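Local atomic coordinates of putative sugar isomerase (Parabacteroides distasonis, PDB entry 3LMZ), a protein that probably acts as a sugar isomerase or related enzyme built on a xylose isomerase-like TIM barrel, its substrate not established. Residues Y117-V122 with K152-R157; D126-I131 with R184-H189; I158-D163 with K179-R184. All coordinates share one frame; numbering follows the deposited sequence. Where two conformers were deposited one is given.

Contact 1. Residues Y117-V122 with K152-R157; sequences YVDKKV and KDLDPR
V122 and D119, one turn apart on helix 115-125, meet the loop around D155 in two different ways. V122 contributes an apolar branch: its CG2 methyl lies 3.6 Å from CG of D155, and the two side chains run past one another in opposite directions. D119 contributes a carboxylate. With CG anti to the backbone N (chi1 -173°), its OD2 reaches the loop and accepts a hydrogen bond from D155 N at 2.9 Å, the donor standing on the syn side but 30° out of the carboxylate plane. The same oxygen lies 3.6 Å from CB of L154. The two aspartate carboxylates are steeply turned against each other, and K123 forms salt bridges with both, which would probably offset the closeness of like charges.

R157 grips D155 side-on, NE giving a hydrogen bond to OD1 at 2.9 Å and NH2 one to OD2 at 2.9 Å, both acceptors lying close to the guanidinium plane. OD1 also accepts the backbone N of R157 at 2.8 Å through its anti lone pair, so two donors hold that oxygen. The guanidinium, thus fixed in rotation, places one face over the carbonyl of V122, whose O lies 3.6 Å from CZ, while NH1 turns to a salt bridge with D126. Were D155 an alanine, the R157 guanidinium would probably lose its two-pronged mate, keeping D126 but less fixed over the V122 carbonyl, and K123 would lose one carboxylate. The bond from R157 N to D155 OD1 defines an Asx turn, here shaping the loop that leads from helix 144-151 into strand 158-163 of the TIM barrel and docking it on helix 115-125.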
# COMPACT_ATOMS: atom_id res chain seq x y z
N TYR A 117 19.23 7.57 36.39
CA TYR A 117 19.90 6.30 36.18
C TYR A 117 20.10 5.97 34.70
O TYR A 117 21.14 5.46 34.29
CB TYR A 117 19.14 5.19 36.92
CG TYR A 117 19.99 3.94 37.14
CD1 TYR A 117 20.96 3.93 38.11
CD2 TYR A 117 19.78 2.79 36.41
CE1 TYR A 117 21.75 2.82 38.35
CE2 TYR A 117 20.58 1.65 36.62
CZ TYR A 117 21.54 1.67 37.63
OH TYR A 117 22.38 0.58 37.86
N VAL A 118 19.10 6.25 33.88
CA VAL A 118 19.27 6.14 32.43
C VAL A 118 20.45 6.99 31.93
O VAL A 118 21.27 6.53 31.16
CB VAL A 118 17.99 6.53 31.68
CG1 VAL A 118 18.25 6.52 30.13
CG2 VAL A 118 16.85 5.56 32.02
N ASP A 119 20.56 8.19 32.47
CA ASP A 119 21.70 9.09 32.20
C ASP A 119 23.04 8.42 32.51
O ASP A 119 23.96 8.38 31.68
CB ASP A 119 21.51 10.41 32.92
CG ASP A 119 22.55 11.44 32.55
OD1 ASP A 119 23.74 11.24 32.95
OD2 ASP A 119 22.17 12.48 31.99
N LYS A 120 23.15 7.85 33.70
CA LYS A 120 24.34 7.09 34.11
C LYS A 120 24.64 5.96 33.12
O LYS A 120 25.80 5.75 32.69
CB LYS A 120 24.12 6.48 35.52
CG LYS A 120 25.30 5.82 36.12
CD LYS A 120 24.94 5.08 37.42
CE LYS A 120 25.49 5.71 38.60
NZ LYS A 120 25.17 4.90 39.82
N LYS A 121 23.60 5.25 32.66
CA LYS A 121 23.79 4.08 31.81
C LYS A 121 24.15 4.46 30.35
O LYS A 121 25.04 3.82 29.77
CB LYS A 121 22.56 3.16 31.88
CG LYS A 121 22.48 2.39 33.22
CD LYS A 121 23.48 1.23 33.23
CE LYS A 121 23.69 0.57 34.56
NZ LYS A 121 24.54 -0.67 34.40
N VAL A 122 23.60 5.56 29.84
CA VAL A 122 24.00 5.96 28.51
C VAL A 122 25.46 6.38 28.54
O VAL A 122 26.16 6.13 27.54
CB VAL A 122 23.12 7.07 27.79
CG1 VAL A 122 21.67 6.61 27.59
CG2 VAL A 122 23.12 8.38 28.51
N LYS A 152 15.83 17.56 28.28
CA LYS A 152 16.63 18.59 27.64
C LYS A 152 17.87 18.96 28.48
O LYS A 152 18.89 19.41 27.91
CB LYS A 152 15.77 19.81 27.38
CG LYS A 152 15.13 20.41 28.61
CD LYS A 152 14.38 21.74 28.36
CE LYS A 152 15.25 22.96 28.74
NZ LYS A 152 15.60 23.06 30.23
N ASP A 153 17.81 18.74 29.80
CA ASP A 153 18.94 19.06 30.64
C ASP A 153 19.84 17.87 30.98
O ASP A 153 20.82 18.03 31.73
CB ASP A 153 18.45 19.74 31.93
CG ASP A 153 17.97 21.15 31.72
OD1 ASP A 153 18.31 21.80 30.69
OD2 ASP A 153 17.22 21.63 32.62
N LEU A 154 19.47 16.69 30.47
CA LEU A 154 20.20 15.47 30.73
C LEU A 154 21.14 15.14 29.54
O LEU A 154 21.27 15.92 28.61
CB LEU A 154 19.24 14.31 30.99
CG LEU A 154 18.27 14.54 32.17
CD1 LEU A 154 17.40 13.30 32.35
CD2 LEU A 154 19.04 14.94 33.47
N ASP A 155 21.78 13.99 29.59
CA ASP A 155 22.75 13.63 28.58
C ASP A 155 22.12 13.77 27.17
O ASP A 155 20.96 13.38 26.97
CB ASP A 155 23.16 12.18 28.81
CG ASP A 155 24.38 11.77 28.03
OD1 ASP A 155 24.22 11.60 26.79
OD2 ASP A 155 25.48 11.68 28.64
N PRO A 156 22.90 14.28 26.20
CA PRO A 156 22.41 14.43 24.84
C PRO A 156 21.94 13.14 24.17
O PRO A 156 21.19 13.20 23.17
CB PRO A 156 23.62 14.97 24.12
CG PRO A 156 24.39 15.65 25.11
CD PRO A 156 24.22 14.90 26.39
N ARG A 157 22.38 11.97 24.66
CA ARG A 157 21.98 10.69 24.12
C ARG A 157 20.60 10.15 24.55
O ARG A 157 20.19 9.10 24.11
CB ARG A 157 23.09 9.67 24.39
CG ARG A 157 24.38 9.91 23.61
CD ARG A 157 25.53 9.13 24.17
NE ARG A 157 25.92 9.64 25.49
CZ ARG A 157 27.05 9.35 26.11
NH1 ARG A 157 27.98 8.56 25.56
NH2 ARG A 157 27.32 9.91 27.30

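Contact 2. Residues D126-I131 with R184-H189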
# COMPACT_ATOMS: atom_id res chain seq x y z
N ASP A 126 27.61 4.17 26.11
CA ASP A 126 27.60 5.01 24.91
C ASP A 126 26.52 4.53 23.93
O ASP A 126 26.78 4.27 22.75
CB ASP A 126 28.96 5.01 24.20
CG ASP A 126 29.03 6.07 23.09
OD1 ASP A 126 28.25 7.11 23.07
OD2 ASP A 126 29.91 5.89 22.20
N PHE A 127 25.28 4.46 24.42
CA PHE A 127 24.10 4.14 23.63
C PHE A 127 23.15 5.37 23.62
O PHE A 127 23.19 6.20 24.54
CB PHE A 127 23.28 2.96 24.25
CG PHE A 127 23.99 1.63 24.24
CD1 PHE A 127 25.06 1.36 23.44
CD2 PHE A 127 23.47 0.60 25.04
CE1 PHE A 127 25.67 0.10 23.44
CE2 PHE A 127 24.05 -0.65 25.03
CZ PHE A 127 25.13 -0.90 24.24
N HIS A 128 22.35 5.47 22.57
CA HIS A 128 21.21 6.37 22.55
C HIS A 128 20.01 5.64 23.15
O HIS A 128 19.88 4.41 23.07
CB HIS A 128 20.93 6.87 21.14
CG HIS A 128 21.88 7.94 20.67
ND1 HIS A 128 23.17 7.66 20.28
CD2 HIS A 128 21.71 9.28 20.52
CE1 HIS A 128 23.76 8.79 19.91
NE2 HIS A 128 22.88 9.78 20.02
N TYR A 129 19.12 6.41 23.76
CA TYR A 129 17.97 5.94 24.46
C TYR A 129 16.77 6.81 24.07
O TYR A 129 16.78 8.02 24.28
CB TYR A 129 18.19 6.03 25.97
CG TYR A 129 17.15 5.35 26.82
CD1 TYR A 129 15.93 5.97 27.06
CD2 TYR A 129 17.37 4.13 27.44
CE1 TYR A 129 14.96 5.37 27.85
CE2 TYR A 129 16.42 3.53 28.22
CZ TYR A 129 15.24 4.17 28.46
OH TYR A 129 14.30 3.56 29.26
N ALA A 130 15.76 6.19 23.45
CA ALA A 130 14.62 6.88 22.87
C ALA A 130 13.37 6.51 23.68
O ALA A 130 12.96 5.37 23.64
CB ALA A 130 14.43 6.49 21.40
N ILE A 131 12.80 7.48 24.38
CA ILE A 131 11.61 7.27 25.23
C ILE A 131 10.35 7.27 24.32
O ILE A 131 10.10 8.24 23.57
CB ILE A 131 11.47 8.37 26.31
CG1 ILE A 131 12.65 8.33 27.27
CG2 ILE A 131 10.12 8.19 27.04
CD1 ILE A 131 12.85 9.53 28.11
N ARG A 184 16.90 15.68 19.76
CA ARG A 184 16.64 14.53 20.63
C ARG A 184 15.58 13.57 20.07
O ARG A 184 14.93 12.92 20.84
CB ARG A 184 16.22 15.02 22.02
CG ARG A 184 17.38 15.71 22.73
CD ARG A 184 16.95 16.22 24.08
NE ARG A 184 18.01 16.90 24.81
CZ ARG A 184 18.93 16.32 25.59
NH1 ARG A 184 18.98 15.02 25.76
NH2 ARG A 184 19.83 17.07 26.24
N VAL A 185 15.36 13.52 18.74
CA VAL A 185 14.49 12.48 18.17
C VAL A 185 15.40 11.38 17.59
O VAL A 185 16.12 11.60 16.59
CB VAL A 185 13.56 13.03 17.07
CG1 VAL A 185 12.75 11.91 16.39
CG2 VAL A 185 12.61 14.14 17.65
N PHE A 186 15.40 10.22 18.25
CA PHE A 186 16.33 9.15 17.89
C PHE A 186 15.67 7.98 17.21
O PHE A 186 16.35 7.07 16.73
CB PHE A 186 17.18 8.74 19.12
CG PHE A 186 18.02 9.88 19.67
CD1 PHE A 186 18.74 10.73 18.82
CD2 PHE A 186 18.03 10.17 21.02
CE1 PHE A 186 19.48 11.78 19.31
CE2 PHE A 186 18.75 11.23 21.50
CZ PHE A 186 19.47 12.02 20.64
N ASP A 187 14.35 7.97 17.24
CA ASP A 187 13.55 6.92 16.58
C ASP A 187 12.18 7.51 16.32
O ASP A 187 11.81 8.56 16.87
CB ASP A 187 13.45 5.68 17.47
CG ASP A 187 12.87 4.46 16.78
OD1 ASP A 187 13.46 4.05 15.78
OD2 ASP A 187 11.97 3.88 17.37
N MSE A 188 11.40 6.84 15.46
CA MSE A 188 10.09 7.35 15.15
C MSE A 188 9.19 6.14 14.88
O MSE A 188 9.60 5.23 14.17
CB MSE A 188 10.11 8.20 13.89
CG MSE A 188 8.87 9.02 13.65
SE MSE A 188 8.98 10.04 11.98
CE MSE A 188 10.64 11.04 12.60
N HIS A 189 7.97 6.20 15.42
CA HIS A 189 6.89 5.30 15.01
C HIS A 189 5.98 6.10 14.09
O HIS A 189 5.35 7.11 14.51
CB HIS A 189 6.14 4.74 16.23
CG HIS A 189 6.94 3.75 17.02
ND1 HIS A 189 6.43 3.05 18.09
CD2 HIS A 189 8.19 3.28 16.82
CE1 HIS A 189 7.36 2.22 18.54
NE2 HIS A 189 8.44 2.33 17.79
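H128 and F186 form the tight part of this contact, a T-shaped pair in which the imidazole presents its edge to the phenyl face. The ring centroids are 4.5 Å apart and the planes stand at 75°. CD2 of H128 points at the middle of the phenyl ring and is almost equally far from all six carbons, with F186 CZ closest at 3.5 Å. On F186, CG is anti to the carbonyl carbon (chi1 -61°), which folds the ring back so that its other face lies over the backbone carbonyl carbon of R184; the phenyl is therefore sandwiched between the histidine edge and its own chain.

Beyond the rings the packing is looser. A130 CB stands 4.2 Å from F186 CB and 4.1 Å from D187 CB, and no hydrogen bond joins the two segments. Both aromatic residues keep some exposure, whereas A130 and D187 are buried; the solvent side is thus closed by rings and the inner side bridged by small aliphatic contacts. The carboxylate of D187 turns to Y78 through a hydrogen bond.

Segments 128-131 and 185-189 run in the same general direction, 45° apart, but their strands are not sheet neighbours: strand 158-163 lies between them and pairs parallel with each, strand 105-110 pairs with the other edge of strand 128-132, and helix 144-151 packs on I131 and R184.

Contact 3. Residues I158-D163 with K179-R184; sequences IGMCLD and KKYHTR
R184 binds strand 158-163 at two points, with its guanidinium as donor and its main-chain carbonyl as acceptor. NH1 gives a hydrogen bond to I158 O at 2.7 Å, approaching in the carbonyl plane, and the oxygen lies in turn within 2° of the guanidinium plane. The bond is somewhat bent, with 145° at the hydrogen. The side chain is fully extended from CG to NE, which carries the charged end alongside the strand to this carbonyl. NH1 is shared with D155 O, and NH2 donates to L154 O, so NH1 and NH2 are satisfied by three main-chain oxygens of the loop and strand.

The second link runs the other way: M160 N donates to R184 O at 2.9 Å, nearly in line with the C=O bond. The same oxygen takes a CA-H...O contact from G159, CA to O 3.3 Å. G159 suits this close approach, since a side chain there would run into R184 O. The bond from M160 N leads into the parallel pairing of strands 158-163 and 185-193, continued by M160 with F186 and L162 with D187, within a right-handed beta-alpha-beta unit of the TIM barrel that includes helix 174-181.

In segment 179-184, R184 N is taken up by Y181 O at 2.9 Å, and H182 ND1 donates to K179 O at 3.0 Å from above the carbonyl plane. Y181 leaves its hydroxyl to T145 and stacks its ring with W148. What it offers strand 158-163 is apolar: selenomethionine M160, bent at chi3, brings its CE methyl to 3.8 Å from Y181 CB.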
# COMPACT_ATOMS: atom_id res chain seq x y z
N ILE A 158 19.92 10.90 25.43
CA ILE A 158 18.59 10.59 25.86
C ILE A 158 17.59 11.48 25.12
O ILE A 158 17.70 12.69 25.09
CB ILE A 158 18.39 10.77 27.35
CG1 ILE A 158 19.42 9.99 28.16
CG2 ILE A 158 16.98 10.33 27.69
CD1 ILE A 158 19.40 10.26 29.70
N GLY A 159 16.64 10.85 24.45
CA GLY A 159 15.60 11.58 23.73
C GLY A 159 14.30 10.80 23.64
O GLY A 159 13.95 10.06 24.55
N MSE A 160 13.68 10.92 22.49
CA MSE A 160 12.35 10.37 22.22
C MSE A 160 12.32 9.49 20.99
O MSE A 160 13.11 9.63 20.05
CB MSE A 160 11.29 11.49 22.05
CG MSE A 160 11.39 12.31 20.76
SE MSE A 160 10.14 13.76 20.80
CE MSE A 160 11.08 14.85 22.05
N CYS A 161 11.37 8.53 21.07
CA CYS A 161 10.79 7.81 19.93
C CYS A 161 9.53 8.62 19.64
O CYS A 161 8.52 8.59 20.38
CB CYS A 161 10.48 6.33 20.28
SG CYS A 161 9.56 5.64 18.92
N LEU A 162 9.66 9.45 18.59
CA LEU A 162 8.58 10.36 18.22
C LEU A 162 7.50 9.50 17.60
O LEU A 162 7.62 9.04 16.47
CB LEU A 162 9.00 11.46 17.25
CG LEU A 162 7.87 12.32 16.69
CD1 LEU A 162 7.13 13.04 17.77
CD2 LEU A 162 8.46 13.24 15.66
N ASP A 163 6.39 9.36 18.30
CA ASP A 163 5.24 8.58 17.80
C ASP A 163 4.27 9.63 17.25
O ASP A 163 3.59 10.36 17.97
CB ASP A 163 4.63 7.76 18.93
CG ASP A 163 3.52 6.81 18.45
OD1 ASP A 163 2.63 7.32 17.71
OD2 ASP A 163 3.64 5.59 18.81
N LYS A 179 10.38 19.60 14.24
CA LYS A 179 11.18 20.81 14.00
C LYS A 179 11.82 21.29 15.31
O LYS A 179 13.02 21.53 15.36
CB LYS A 179 10.36 21.94 13.37
CG LYS A 179 11.17 23.19 13.02
CD LYS A 179 10.28 24.39 12.67
CE LYS A 179 9.71 24.31 11.27
NZ LYS A 179 8.73 25.41 10.99
N LYS A 180 11.02 21.42 16.37
CA LYS A 180 11.53 21.88 17.66
C LYS A 180 12.58 20.96 18.24
O LYS A 180 13.65 21.41 18.75
CB LYS A 180 10.38 22.04 18.67
CG LYS A 180 9.47 23.21 18.37
CD LYS A 180 8.41 23.40 19.45
CE LYS A 180 7.37 22.29 19.44
NZ LYS A 180 6.21 22.59 20.32
N TYR A 181 12.28 19.67 18.20
CA TYR A 181 12.93 18.68 19.09
C TYR A 181 13.89 17.74 18.40
O TYR A 181 14.38 16.82 19.03
CB TYR A 181 11.86 17.88 19.84
CG TYR A 181 10.84 18.71 20.59
CD1 TYR A 181 11.23 19.86 21.29
CD2 TYR A 181 9.50 18.34 20.68
CE1 TYR A 181 10.31 20.64 22.02
CE2 TYR A 181 8.57 19.14 21.37
CZ TYR A 181 8.99 20.27 22.07
OH TYR A 181 8.10 21.04 22.78
N HIS A 182 14.11 17.93 17.11
CA HIS A 182 14.95 17.01 16.31
C HIS A 182 16.27 16.59 16.90
O HIS A 182 16.68 15.43 16.71
CB HIS A 182 15.15 17.51 14.86
CG HIS A 182 16.03 18.69 14.73
ND1 HIS A 182 15.59 19.99 14.89
CD2 HIS A 182 17.37 18.76 14.51
CE1 HIS A 182 16.62 20.81 14.78
NE2 HIS A 182 17.71 20.09 14.55
N THR A 183 16.91 17.47 17.67
CA THR A 183 18.20 17.11 18.26
C THR A 183 18.10 15.94 19.27
O THR A 183 19.12 15.27 19.58
CB THR A 183 18.85 18.32 18.94
OG1 THR A 183 17.95 18.89 19.91
CG2 THR A 183 19.19 19.41 17.87
N ARG A 184 16.90 15.68 19.76
CA ARG A 184 16.64 14.53 20.63
C ARG A 184 15.58 13.57 20.07
O ARG A 184 14.93 12.92 20.84
CB ARG A 184 16.22 15.02 22.02
CG ARG A 184 17.38 15.71 22.73
CD ARG A 184 16.95 16.22 24.08
NE ARG A 184 18.01 16.90 24.81
CZ ARG A 184 18.93 16.32 25.59
NH1 ARG A 184 18.98 15.02 25.76
NH2 ARG A 184 19.83 17.07 26.24

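In the fold
Contacts 2 and 3 are buried in the barrel wall, their centres about 7 Å apart, and reach the same sheet; contact 1 lies farther out, its centre about 19 Å from the centre of the chain, and is only partly buried. Contact 1 joins an outer helix to a loop, contact 2 brings two strands together, and contact 3 sets a strand against the end of a helix-containing segment. Chemistry differs accordingly: carboxylates and a guanidinium beside an apolar valine in contact 1, rings and small aliphatic groups in contact 2, main-chain hydrogen bonds and a small apolar touch in contact 3. R184 lies in segments of contacts 2 and 3 but touches across only contact 3.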